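PDB 3HXL: uncharacterized protein DSY3957 from Desulfitobacterium hafniense, which probably serves as a phage tail sheath subunit, one of the proteins that build the contractile sheath around the tail tube of myovirus-like phages. Local coordinates for residues A211-F216 / E236-A241; D242-I247 / N328-F333; S248-V253 / A309-F314; V254-T259 / Y288-D293. All blocks are in the same frame, centred on the assembly; numbering follows the deposited sequence.

Contact 1 of 4, residues A211-F216 / E236-A241; sequences ALKATF and ENYPAA
Lys213 and Tyr238 stand with their CA atoms 7.1 Å apart, where one turn of helix 210-227 faces the loop that leaves strand 232-236. From Tyr238 onward the loop tightens into the 3-10 segment 239-241, and no backbone-to-backbone hydrogen bond joins the two sides. The link is made by Lys213. Its CB sits over the ring centre, 3.7 Å from the centroid of Tyr238 in a CH-pi contact, and CD lies 3.6 Å from Tyr238 CD2. Beyond CG the chain is extended, which carries NZ past the ring to Glu236. Strands 202-204 and 232-236 pair in parallel with helix 210-227 between them in the chain, a beta-alpha-beta unit of the subtilisin-like domain, and the lysine ties the first turn of this helix to the end of the second strand. Its ammonium has two firm partners on one residue: Lys213 NZ is 2.6 Å from the backbone Glu236 O and 2.9 Å from Glu236 OE2, the latter a salt bridge that meets the carboxylate on its anti side, tilted 33° out of its plane. A weak bond to Asn237 O is added. The other carboxylate oxygen, Glu236 OE1, accepts from Asn237 ND2 at 2.8 Å, above the carboxylate plane, and the same amide nitrogen also bonds Lys250 O. At the outer end of the tyrosine, Ala214 CB touches Tyr238 OH at 3.4 Å.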
loop_
_atom_site.group_PDB
_atom_site.type_symbol
_atom_site.label_atom_id
_atom_site.label_comp_id
_atom_site.label_asym_id
_atom_site.label_seq_id
_atom_site.Cartn_x
_atom_site.Cartn_y
_atom_site.Cartn_z
ATOM N N ALA A 211 5.478 14.570 13.477
ATOM C CA ALA A 211 4.112 14.569 13.989
ATOM C C ALA A 211 3.279 13.501 13.285
ATOM O O ALA A 211 2.482 12.804 13.917
ATOM C CB ALA A 211 3.474 15.940 13.791
ATOM N N LEU A 212 3.460 13.377 11.972
ATOM C CA LEU A 212 2.723 12.384 11.200
ATOM C C LEU A 212 3.129 10.976 11.601
ATOM O O LEU A 212 2.291 10.077 11.675
ATOM C CB LEU A 212 2.969 12.576 9.699
ATOM C CG LEU A 212 2.241 13.748 9.048
ATOM C CD1 LEU A 212 2.627 13.844 7.579
ATOM C CD2 LEU A 212 0.738 13.547 9.196
ATOM N N LYS A 213 4.419 10.788 11.855
ATOM C CA LYS A 213 4.926 9.481 12.247
ATOM C C LYS A 213 4.264 9.026 13.548
ATOM O O LYS A 213 3.914 7.857 13.693
ATOM C CB LYS A 213 6.442 9.530 12.432
ATOM C CG LYS A 213 7.225 9.857 11.167
ATOM C CD LYS A 213 8.712 9.932 11.476
ATOM C CE LYS A 213 9.494 10.620 10.372
ATOM N NZ LYS A 213 10.941 10.707 10.714
ATOM N N ALA A 214 4.087 9.955 14.485
ATOM C CA ALA A 214 3.470 9.618 15.761
ATOM C C ALA A 214 2.024 9.215 15.543
ATOM O O ALA A 214 1.543 8.243 16.124
ATOM C CB ALA A 214 3.553 10.812 16.718
ATOM N N THR A 215 1.330 9.962 14.694
ATOM C CA THR A 215 -0.064 9.672 14.393
ATOM C C THR A 215 -0.201 8.307 13.719
ATOM O O THR A 215 -1.077 7.520 14.079
ATOM C CB THR A 215 -0.670 10.767 13.490
ATOM O OG1 THR A 215 -0.776 11.991 14.234
ATOM C CG2 THR A 215 -2.052 10.363 12.999
ATOM N N PHE A 216 0.663 8.018 12.749
ATOM C CA PHE A 216 0.594 6.728 12.078
ATOM C C PHE A 216 0.901 5.597 13.054
ATOM O O PHE A 216 0.318 4.517 12.960
ATOM C CB PHE A 216 1.550 6.684 10.874
ATOM C CG PHE A 216 0.966 7.279 9.619
ATOM C CD1 PHE A 216 1.003 6.571 8.414
ATOM C CD2 PHE A 216 0.353 8.534 9.640
ATOM C CE1 PHE A 216 0.441 7.107 7.251
ATOM C CE2 PHE A 216 -0.210 9.075 8.486
ATOM C CZ PHE A 216 -0.171 8.357 7.283
ATOM N N GLU A 236 9.952 6.426 8.287
ATOM C CA GLU A 236 11.349 6.810 8.099
ATOM C C GLU A 236 11.941 7.308 9.408
ATOM O O GLU A 236 11.393 8.216 10.022
ATOM C CB GLU A 236 11.441 7.948 7.075
ATOM C CG GLU A 236 12.843 8.460 6.836
ATOM C CD GLU A 236 13.175 9.763 7.567
ATOM O OE1 GLU A 236 14.342 10.166 7.475
ATOM O OE2 GLU A 236 12.301 10.390 8.212
ATOM N N ASN A 237 13.055 6.719 9.824
ATOM C CA ASN A 237 13.740 7.133 11.043
ATOM C C ASN A 237 12.829 7.480 12.227
ATOM O O ASN A 237 12.754 8.634 12.660
ATOM C CB ASN A 237 14.663 8.318 10.725
ATOM C CG ASN A 237 15.903 7.894 9.964
ATOM O OD1 ASN A 237 16.844 7.359 10.547
ATOM N ND2 ASN A 237 15.901 8.106 8.654
ATOM N N TYR A 238 12.137 6.475 12.749
ATOM C CA TYR A 238 11.266 6.683 13.894
ATOM C C TYR A 238 11.255 5.457 14.797
ATOM O O TYR A 238 10.199 4.886 15.085
ATOM C CB TYR A 238 9.843 7.000 13.437
ATOM C CG TYR A 238 9.019 7.697 14.495
ATOM C CD1 TYR A 238 7.951 7.050 15.121
ATOM C CD2 TYR A 238 9.306 9.011 14.865
ATOM C CE1 TYR A 238 7.184 7.701 16.092
ATOM C CE2 TYR A 238 8.550 9.671 15.831
ATOM C CZ TYR A 238 7.490 9.012 16.439
ATOM O OH TYR A 238 6.729 9.674 17.378
ATOM N N PRO A 239 12.438 5.027 15.247
ATOM C CA PRO A 239 12.522 3.858 16.122
ATOM C C PRO A 239 11.814 4.105 17.456
ATOM O O PRO A 239 11.514 3.166 18.191
ATOM C CB PRO A 239 14.024 3.655 16.278
ATOM C CG PRO A 239 14.564 5.042 16.163
ATOM C CD PRO A 239 13.774 5.602 15.010
ATOM N N ALA A 240 11.535 5.370 17.756
ATOM C CA ALA A 240 10.864 5.719 19.006
ATOM C C ALA A 240 9.486 5.064 19.125
ATOM O O ALA A 240 8.914 4.989 20.220
ATOM C CB ALA A 240 10.735 7.250 19.130
ATOM N N ALA A 241 8.946 4.599 18.001
ATOM C CA ALA A 241 7.639 3.948 17.993
ATOM C C ALA A 241 7.627 2.738 18.939
ATOM O O ALA A 241 6.613 2.453 19.580
ATOM C CB ALA A 241 7.279 3.504 16.560
#

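Contact 2 of 4, residues D242-I247 / N328-F333; sequences DYEGVI and NTLTSF
Asp242 OD1 takes two consecutive backbone N-H groups: Thr331 N at 2.8 Å, almost straight at 171° and nearly along the C-O axis, and Ser332 N at 3.0 Å on the syn side. The carboxylate gets there because CG is anti to the backbone N of Asp242 (chi1 -176°). Further along, Val246 O receives Thr329 N at 2.8 Å. The hydroxyl Thr329 OG1 lies 2.8 Å from Tyr243 O and 3.0 Å from Val246 O. Tyr243 O also accepts from Val246 N in a type I turn, so this hydroxyl sits at the mouth of the turn. Asn328 makes an Asx turn, OD1 accepting Leu330 N at 3.0 Å, while its CB packs on Ile247 CG1. Leu330 and Glu244 run side by side, pointing the same way, with Glu244 OE1 in a salt bridge to Lys337 just beyond. Side-chain oxygens, the Asp242 carboxylate and the Thr329 hydroxyl, thus meet main-chain groups of the other segment, with one true backbone bond between them; two N-H dipoles directed at one oxygen would probably stabilise Asp242 as a carboxylate.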
loop_
_atom_site.group_PDB
_atom_site.type_symbol
_atom_site.label_atom_id
_atom_site.label_comp_id
_atom_site.label_asym_id
_atom_site.label_seq_id
_atom_site.Cartn_x
_atom_site.Cartn_y
_atom_site.Cartn_z
ATOM N N ASP A 242 8.754 2.026 18.997
ATOM C CA ASP A 242 8.920 0.852 19.865
ATOM C C ASP A 242 7.657 -0.011 19.884
ATOM O O ASP A 242 7.130 -0.357 20.944
ATOM C CB ASP A 242 9.289 1.330 21.281
ATOM C CG ASP A 242 9.582 0.188 22.246
ATOM O OD1 ASP A 242 9.952 -0.917 21.794
ATOM O OD2 ASP A 242 9.465 0.414 23.472
ATOM N N TYR A 243 7.191 -0.363 18.689
ATOM C CA TYR A 243 5.980 -1.149 18.530
ATOM C C TYR A 243 6.108 -2.082 17.320
ATOM O O TYR A 243 6.613 -1.673 16.272
ATOM C CB TYR A 243 4.802 -0.192 18.357
ATOM C CG TYR A 243 3.466 -0.876 18.182
ATOM C CD1 TYR A 243 2.997 -1.779 19.136
ATOM C CD2 TYR A 243 2.677 -0.627 17.058
ATOM C CE1 TYR A 243 1.774 -2.425 18.973
ATOM C CE2 TYR A 243 1.447 -1.269 16.886
ATOM C CZ TYR A 243 1.010 -2.165 17.851
ATOM O OH TYR A 243 -0.181 -2.818 17.693
ATOM N N GLU A 244 5.654 -3.327 17.473
ATOM C CA GLU A 244 5.744 -4.326 16.395
ATOM C C GLU A 244 4.915 -3.971 15.165
ATOM O O GLU A 244 5.092 -4.554 14.089
ATOM C CB GLU A 244 5.318 -5.716 16.899
ATOM C CG GLU A 244 3.851 -5.825 17.314
ATOM C CD GLU A 244 3.645 -5.543 18.798
ATOM O OE1 GLU A 244 4.537 -4.925 19.417
ATOM O OE2 GLU A 244 2.592 -5.939 19.336
ATOM N N GLY A 245 4.009 -3.013 15.317
ATOM C CA GLY A 245 3.187 -2.617 14.192
ATOM C C GLY A 245 3.858 -1.553 13.342
ATOM O O GLY A 245 3.311 -1.130 12.326
ATOM N N VAL A 246 5.051 -1.125 13.744
ATOM C CA VAL A 246 5.765 -0.086 13.002
ATOM C C VAL A 246 7.182 -0.469 12.585
ATOM O O VAL A 246 7.982 -0.903 13.405
ATOM C CB VAL A 246 5.869 1.221 13.829
ATOM C CG1 VAL A 246 6.666 2.261 13.059
ATOM C CG2 VAL A 246 4.482 1.741 14.157
ATOM N N ILE A 247 7.481 -0.314 11.299
ATOM C CA ILE A 247 8.817 -0.596 10.792
ATOM C C ILE A 247 9.461 0.756 10.514
ATOM O O ILE A 247 8.836 1.633 9.918
ATOM C CB ILE A 247 8.770 -1.423 9.478
ATOM C CG1 ILE A 247 8.193 -2.814 9.767
ATOM C CG2 ILE A 247 10.172 -1.530 8.884
ATOM C CD1 ILE A 247 7.783 -3.597 8.511
ATOM N N ASN A 328 11.075 -4.937 12.982
ATOM C CA ASN A 328 10.228 -3.777 13.226
ATOM C C ASN A 328 10.840 -3.015 14.412
ATOM O O ASN A 328 11.893 -3.402 14.918
ATOM C CB ASN A 328 8.774 -4.202 13.500
ATOM C CG ASN A 328 8.652 -5.218 14.618
ATOM O OD1 ASN A 328 8.995 -4.943 15.774
ATOM N ND2 ASN A 328 8.144 -6.399 14.284
ATOM N N THR A 329 10.188 -1.942 14.848
ATOM C CA THR A 329 10.725 -1.116 15.930
ATOM C C THR A 329 10.627 -1.625 17.360
ATOM O O THR A 329 11.138 -0.974 18.275
ATOM C CB THR A 329 10.085 0.270 15.928
ATOM O OG1 THR A 329 8.686 0.142 16.175
ATOM C CG2 THR A 329 10.295 0.953 14.594
ATOM N N LEU A 330 9.969 -2.754 17.581
ATOM C CA LEU A 330 9.842 -3.256 18.947
ATOM C C LEU A 330 11.180 -3.597 19.590
ATOM O O LEU A 330 11.902 -4.476 19.109
ATOM C CB LEU A 330 8.941 -4.492 18.990
ATOM C CG LEU A 330 8.777 -5.089 20.391
ATOM C CD1 LEU A 330 7.998 -4.110 21.286
ATOM C CD2 LEU A 330 8.019 -6.405 20.289
ATOM N N THR A 331 11.509 -2.900 20.679
ATOM C CA THR A 331 12.753 -3.154 21.405
ATOM C C THR A 331 12.529 -3.405 22.895
ATOM O O THR A 331 13.376 -4.009 23.546
ATOM C CB THR A 331 13.774 -1.990 21.282
ATOM O OG1 THR A 331 13.193 -0.783 21.789
ATOM C CG2 THR A 331 14.189 -1.790 19.835
ATOM N N SER A 332 11.403 -2.941 23.438
ATOM C CA SER A 332 11.106 -3.146 24.854
ATOM C C SER A 332 10.437 -4.505 25.021
ATOM O O SER A 332 9.220 -4.597 25.136
ATOM C CB SER A 332 10.173 -2.050 25.378
ATOM O OG SER A 332 10.747 -0.771 25.196
ATOM N N PHE A 333 11.237 -5.559 25.040
ATOM C CA PHE A 333 10.698 -6.898 25.164
ATOM C C PHE A 333 10.293 -7.246 26.588
ATOM O O PHE A 333 10.904 -6.787 27.558
ATOM C CB PHE A 333 11.717 -7.908 24.637
ATOM C CG PHE A 333 12.231 -7.579 23.262
ATOM C CD1 PHE A 333 11.354 -7.445 22.190
ATOM C CD2 PHE A 333 13.593 -7.392 23.042
ATOM C CE1 PHE A 333 11.826 -7.128 20.916
ATOM C CE2 PHE A 333 14.076 -7.075 21.773
ATOM C CZ PHE A 333 13.194 -6.943 20.709
#

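Contact 3 of 4, residues S248-V253 / A309-F314; sequences SVKNGV and AGEFLF
With chi1 at 62°, Asn251 places its CG between its own backbone N and carbonyl carbon, and from there the amide reaches both polar atoms of the Phe314 backbone. Phe314 N gives a nearly straight bond of 2.9 Å to Asn251 OD1, in the carbonyl plane and on a lone pair; Asn251 ND2 returns one of the same length to Phe314 O and also serves Pro296 O. The side-chain amide takes the place of a peptide group two residues beyond the Phe312 bridge, where Phe312 N bonds Ser248 O at 2.7 Å and Lys250 N bonds Phe312 O at 2.8 Å. Lys250 is extended until a bend at chi4 (63°), which brings NZ to 2.9 Å from Glu311 OE1 on the syn side, a salt bridge. Glu311 OE2 is held by a water that also contacts Ser248 OG, whose protein partner is Tyr238 N. A second water joins Ser248 N to Gly310 O. The apolar side is set by Phe314: Val253 CG1 lies over one face, 4.0 Å from the ring centroid, and Val249 CG1 is 4.0 Å from Phe314 CE2. Gly310, just after helix 300-308, has a positive phi and closes the helix end in a Schellman motif; residues 311-314 then run 15° from residues 248-253 and make a single beta bridge, Val249 with Phe312, on the mixed sheet of the subtilisin-like domain.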
loop_
_atom_site.group_PDB
_atom_site.type_symbol
_atom_site.label_atom_id
_atom_site.label_comp_id
_atom_site.label_asym_id
_atom_site.label_seq_id
_atom_site.Cartn_x
_atom_site.Cartn_y
_atom_site.Cartn_z
ATOM N N SER A 248 10.698 0.930 10.962
ATOM C CA SER A 248 11.414 2.194 10.767
ATOM C C SER A 248 12.647 2.055 9.874
ATOM O O SER A 248 13.659 1.483 10.282
ATOM C CB SER A 248 11.840 2.772 12.122
ATOM O OG SER A 248 12.502 4.018 11.969
ATOM N N VAL A 249 12.558 2.600 8.665
ATOM C CA VAL A 249 13.661 2.555 7.703
ATOM C C VAL A 249 14.659 3.664 8.042
ATOM O O VAL A 249 14.292 4.839 8.090
ATOM C CB VAL A 249 13.144 2.767 6.265
ATOM C CG1 VAL A 249 14.284 2.617 5.268
ATOM C CG2 VAL A 249 12.027 1.776 5.966
ATOM N N LYS A 250 15.915 3.285 8.268
ATOM C CA LYS A 250 16.964 4.237 8.641
ATOM C C LYS A 250 17.659 4.931 7.476
ATOM O O LYS A 250 17.846 6.157 7.488
ATOM C CB LYS A 250 18.026 3.534 9.502
ATOM C CG LYS A 250 19.047 4.477 10.155
ATOM C CD LYS A 250 20.075 3.703 10.973
ATOM C CE LYS A 250 21.024 4.636 11.735
ATOM N NZ LYS A 250 20.301 5.470 12.750
ATOM N N ASN A 251 18.054 4.150 6.473
ATOM C CA ASN A 251 18.741 4.714 5.322
ATOM C C ASN A 251 18.056 4.419 3.991
ATOM O O ASN A 251 17.026 3.742 3.937
ATOM C CB ASN A 251 20.218 4.252 5.291
ATOM C CG ASN A 251 20.378 2.741 5.160
ATOM O OD1 ASN A 251 19.439 1.982 5.379
ATOM N ND2 ASN A 251 21.586 2.304 4.823
ATOM N N GLY A 252 18.634 4.957 2.925
ATOM C CA GLY A 252 18.087 4.761 1.600
ATOM C C GLY A 252 19.034 3.945 0.750
ATOM O O GLY A 252 19.957 3.302 1.261
ATOM N N VAL A 253 18.825 3.992 -0.556
ATOM C CA VAL A 253 19.658 3.225 -1.460
ATOM C C VAL A 253 20.010 3.993 -2.715
ATOM O O VAL A 253 19.488 5.082 -2.967
ATOM C CB VAL A 253 18.942 1.926 -1.870
ATOM C CG1 VAL A 253 18.671 1.068 -0.639
ATOM C CG2 VAL A 253 17.629 2.261 -2.568
ATOM N N ALA A 309 18.549 -0.724 18.258
ATOM C CA ALA A 309 17.579 0.357 18.396
ATOM C C ALA A 309 16.256 0.050 17.677
ATOM O O ALA A 309 15.306 0.825 17.763
ATOM C CB ALA A 309 18.177 1.661 17.865
ATOM N N GLY A 310 16.205 -1.079 16.968
ATOM C CA GLY A 310 14.990 -1.476 16.272
ATOM C C GLY A 310 14.832 -0.871 14.888
ATOM O O GLY A 310 13.716 -0.676 14.409
ATOM N N GLU A 311 15.954 -0.594 14.234
ATOM C CA GLU A 311 15.938 0.006 12.918
ATOM C C GLU A 311 16.085 -0.952 11.738
ATOM O O GLU A 311 16.888 -1.888 11.767
ATOM C CB GLU A 311 17.020 1.079 12.847
ATOM C CG GLU A 311 16.881 2.111 13.953
ATOM C CD GLU A 311 17.683 3.360 13.682
ATOM O OE1 GLU A 311 18.856 3.427 14.121
ATOM O OE2 GLU A 311 17.137 4.269 13.020
ATOM N N PHE A 312 15.289 -0.690 10.704
ATOM C CA PHE A 312 15.294 -1.460 9.463
ATOM C C PHE A 312 16.279 -0.683 8.574
ATOM O O PHE A 312 16.046 0.483 8.254
ATOM C CB PHE A 312 13.874 -1.464 8.865
ATOM C CG PHE A 312 13.708 -2.360 7.660
ATOM C CD1 PHE A 312 14.268 -2.012 6.433
ATOM C CD2 PHE A 312 12.995 -3.556 7.757
ATOM C CE1 PHE A 312 14.124 -2.844 5.317
ATOM C CE2 PHE A 312 12.844 -4.393 6.651
ATOM C CZ PHE A 312 13.409 -4.036 5.431
ATOM N N LEU A 313 17.383 -1.321 8.195
ATOM C CA LEU A 313 18.393 -0.654 7.387
ATOM C C LEU A 313 19.005 -1.540 6.306
ATOM O O LEU A 313 18.985 -2.768 6.405
ATOM C CB LEU A 313 19.510 -0.140 8.298
ATOM C CG LEU A 313 20.267 -1.248 9.035
ATOM C CD1 LEU A 313 21.595 -1.526 8.328
ATOM C CD2 LEU A 313 20.525 -0.823 10.468
ATOM N N PHE A 314 19.558 -0.893 5.284
ATOM C CA PHE A 314 20.197 -1.581 4.171
ATOM C C PHE A 314 21.707 -1.539 4.331
ATOM O O PHE A 314 22.261 -0.567 4.849
ATOM C CB PHE A 314 19.819 -0.901 2.852
ATOM C CG PHE A 314 18.346 -0.888 2.584
ATOM C CD1 PHE A 314 17.708 -2.020 2.082
ATOM C CD2 PHE A 314 17.588 0.245 2.865
ATOM C CE1 PHE A 314 16.337 -2.027 1.878
ATOM C CE2 PHE A 314 16.213 0.247 2.663
ATOM C CZ PHE A 314 15.585 -0.889 2.166
HETATM O O HOH W 1 12.061 -1.377 11.981
HETATM O O HOH W 2 14.964 3.717 11.488
#

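Contact 4 of 4, residues V254-T259 / Y288-D293; sequences VLADGT and YDEAVD
Val292 and Asp293 both face Val254, a classic beta bulge, and the tight part of this contact runs from there to Leu255, Ala291 and Tyr288. Val254 and Asp293 are an antiparallel hydrogen-bonded pair in which Val254 N reaches Asp293 O at 2.9 Å from above the carbonyl plane. Val254 O, on the same side of its strand, is met nearly head-on by Val292 N at 2.7 Å, with a weak, longer bond from Asp293 N beside it. Next, Leu255 stands opposite Ala291 as a non-hydrogen-bonded pair, their CA atoms only 4.1 Å apart, and Ala256 N closes the row on Glu290 O at 2.8 Å. On the buried side, with Tyr288, Leu255 CD2 packs 4.0 Å from Tyr288 CE1, with Leu255 CG anti to its carbonyl carbon (chi1 -56°). Val254 CB lies 3.9 Å from Asp293 CB, the two partly exposed side chains pointing the same way.

The open side is the type I turn from Leu255 to Gly258. It carries the exposed Ala256, whose CB merely brushes Val292 CG1, and Asp257, whose OD1 lies 4.3 Å from Glu290 OE2. These like charges do not pair with each other: Glu290 is in a salt bridge with Lys80, and Asp257 OD1 accepts Thr259 N in an Asx turn. Towards the inside, Tyr288 stacks on Trp269 of helix 263-276 and bonds Glu77 of helix 73-78, Arg73 of that same helix touches Leu255 and Glu290, and strand 320-323 packs against Tyr288 and Ala291.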
loop_
_atom_site.group_PDB
_atom_site.type_symbol
_atom_site.label_atom_id
_atom_site.label_comp_id
_atom_site.label_asym_id
_atom_site.label_seq_id
_atom_site.Cartn_x
_atom_site.Cartn_y
_atom_site.Cartn_z
ATOM N N VAL A 254 20.921 3.420 -3.494
ATOM C CA VAL A 254 21.331 4.011 -4.753
ATOM C C VAL A 254 20.939 3.000 -5.813
ATOM O O VAL A 254 21.340 1.835 -5.748
ATOM C CB VAL A 254 22.850 4.254 -4.800
ATOM C CG1 VAL A 254 23.223 4.911 -6.115
ATOM C CG2 VAL A 254 23.268 5.145 -3.625
ATOM N N LEU A 255 20.134 3.449 -6.770
ATOM C CA LEU A 255 19.645 2.597 -7.843
ATOM C C LEU A 255 20.654 2.436 -8.979
ATOM O O LEU A 255 21.592 3.224 -9.109
ATOM C CB LEU A 255 18.336 3.166 -8.392
ATOM C CG LEU A 255 17.195 3.380 -7.387
ATOM C CD1 LEU A 255 15.937 3.814 -8.136
ATOM C CD2 LEU A 255 16.930 2.092 -6.618
ATOM N N ALA A 256 20.457 1.411 -9.800
ATOM C CA ALA A 256 21.362 1.160 -10.915
ATOM C C ALA A 256 21.386 2.319 -11.909
ATOM O O ALA A 256 22.372 2.512 -12.618
ATOM C CB ALA A 256 20.977 -0.138 -11.624
ATOM N N ASP A 257 20.307 3.093 -11.966
ATOM C CA ASP A 257 20.248 4.223 -12.891
ATOM C C ASP A 257 20.894 5.468 -12.285
ATOM O O ASP A 257 20.852 6.544 -12.877
ATOM C CB ASP A 257 18.793 4.519 -13.273
ATOM C CG ASP A 257 18.012 5.161 -12.145
ATOM O OD1 ASP A 257 18.361 4.926 -10.970
ATOM O OD2 ASP A 257 17.040 5.890 -12.436
ATOM N N GLY A 258 21.490 5.312 -11.107
ATOM C CA GLY A 258 22.138 6.433 -10.447
ATOM C C GLY A 258 21.265 7.154 -9.433
ATOM O O GLY A 258 21.768 7.943 -8.635
ATOM N N THR A 259 19.962 6.879 -9.458
ATOM C CA THR A 259 19.009 7.506 -8.541
ATOM C C THR A 259 19.321 7.229 -7.070
ATOM O O THR A 259 19.550 6.086 -6.680
ATOM C CB THR A 259 17.565 7.009 -8.798
ATOM O OG1 THR A 259 17.204 7.251 -10.162
ATOM C CG2 THR A 259 16.577 7.726 -7.877
ATOM N N TYR A 288 17.316 -4.927 -2.206
ATOM C CA TYR A 288 16.329 -3.944 -2.632
ATOM C C TYR A 288 16.393 -3.974 -4.158
ATOM O O TYR A 288 17.414 -3.618 -4.738
ATOM C CB TYR A 288 16.730 -2.558 -2.122
ATOM C CG TYR A 288 15.790 -1.437 -2.507
ATOM C CD1 TYR A 288 15.537 -1.130 -3.844
ATOM C CD2 TYR A 288 15.158 -0.671 -1.528
ATOM C CE1 TYR A 288 14.678 -0.089 -4.197
ATOM C CE2 TYR A 288 14.299 0.367 -1.868
ATOM C CZ TYR A 288 14.060 0.653 -3.199
ATOM O OH TYR A 288 13.181 1.665 -3.525
ATOM N N ASP A 289 15.308 -4.382 -4.804
ATOM C CA ASP A 289 15.281 -4.480 -6.261
ATOM C C ASP A 289 15.772 -3.237 -7.000
ATOM O O ASP A 289 15.247 -2.140 -6.805
ATOM C CB ASP A 289 13.868 -4.820 -6.736
ATOM C CG ASP A 289 13.285 -6.008 -6.009
ATOM O OD1 ASP A 289 12.411 -5.808 -5.140
ATOM O OD2 ASP A 289 13.710 -7.143 -6.303
ATOM N N GLU A 290 16.783 -3.428 -7.847
ATOM C CA GLU A 290 17.365 -2.342 -8.669
ATOM C C GLU A 290 18.464 -1.536 -7.962
ATOM O O GLU A 290 19.122 -0.710 -8.593
ATOM C CB GLU A 290 16.264 -1.404 -9.226
ATOM C CG GLU A 290 16.750 -0.305 -10.190
ATOM C CD GLU A 290 15.629 0.583 -10.729
ATOM O OE1 GLU A 290 14.482 0.459 -10.255
ATOM O OE2 GLU A 290 15.908 1.405 -11.635
ATOM N N ALA A 291 18.677 -1.789 -6.674
ATOM C CA ALA A 291 19.683 -1.048 -5.919
ATOM C C ALA A 291 21.083 -1.641 -6.006
ATOM O O ALA A 291 21.255 -2.857 -6.004
ATOM C CB ALA A 291 19.260 -0.951 -4.465
ATOM N N VAL A 292 22.088 -0.772 -6.059
ATOM C CA VAL A 292 23.460 -1.245 -6.136
ATOM C C VAL A 292 24.345 -0.755 -4.995
ATOM O O VAL A 292 25.509 -1.143 -4.892
ATOM C CB VAL A 292 24.101 -0.867 -7.495
ATOM C CG1 VAL A 292 23.281 -1.484 -8.627
ATOM C CG2 VAL A 292 24.161 0.655 -7.658
ATOM N N ASP A 293 23.794 0.082 -4.126
ATOM C CA ASP A 293 24.557 0.602 -2.996
ATOM C C ASP A 293 23.541 1.159 -1.997
ATOM O O ASP A 293 22.346 1.197 -2.285
ATOM C CB ASP A 293 25.500 1.717 -3.486
ATOM C CG ASP A 293 26.701 1.928 -2.568
ATOM O OD1 ASP A 293 26.694 1.421 -1.429
ATOM O OD2 ASP A 293 27.656 2.621 -2.990
#

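How the contacts relate
Strand 246-255 and its flanks thread three of the four contacts: contact 2 at its start, contact 3 along its middle, contact 4 at its far end. Contacts 2 and 3 are buried, contact 4 partly so, and contact 1 lies at the surface. Contact 1 rests on one lysine, whereas contact 2 joins side-chain oxygens to main-chain groups, contact 3 adds an amide to its backbone bonds, and contact 4 is a bulged backbone pairing. Neighbours touch: Ala241 packs on Thr329, Asn237 N meets Val249 O, and Phe314 lies against Tyr288. The centres of contacts 2 and 4 are about 28 Å apart.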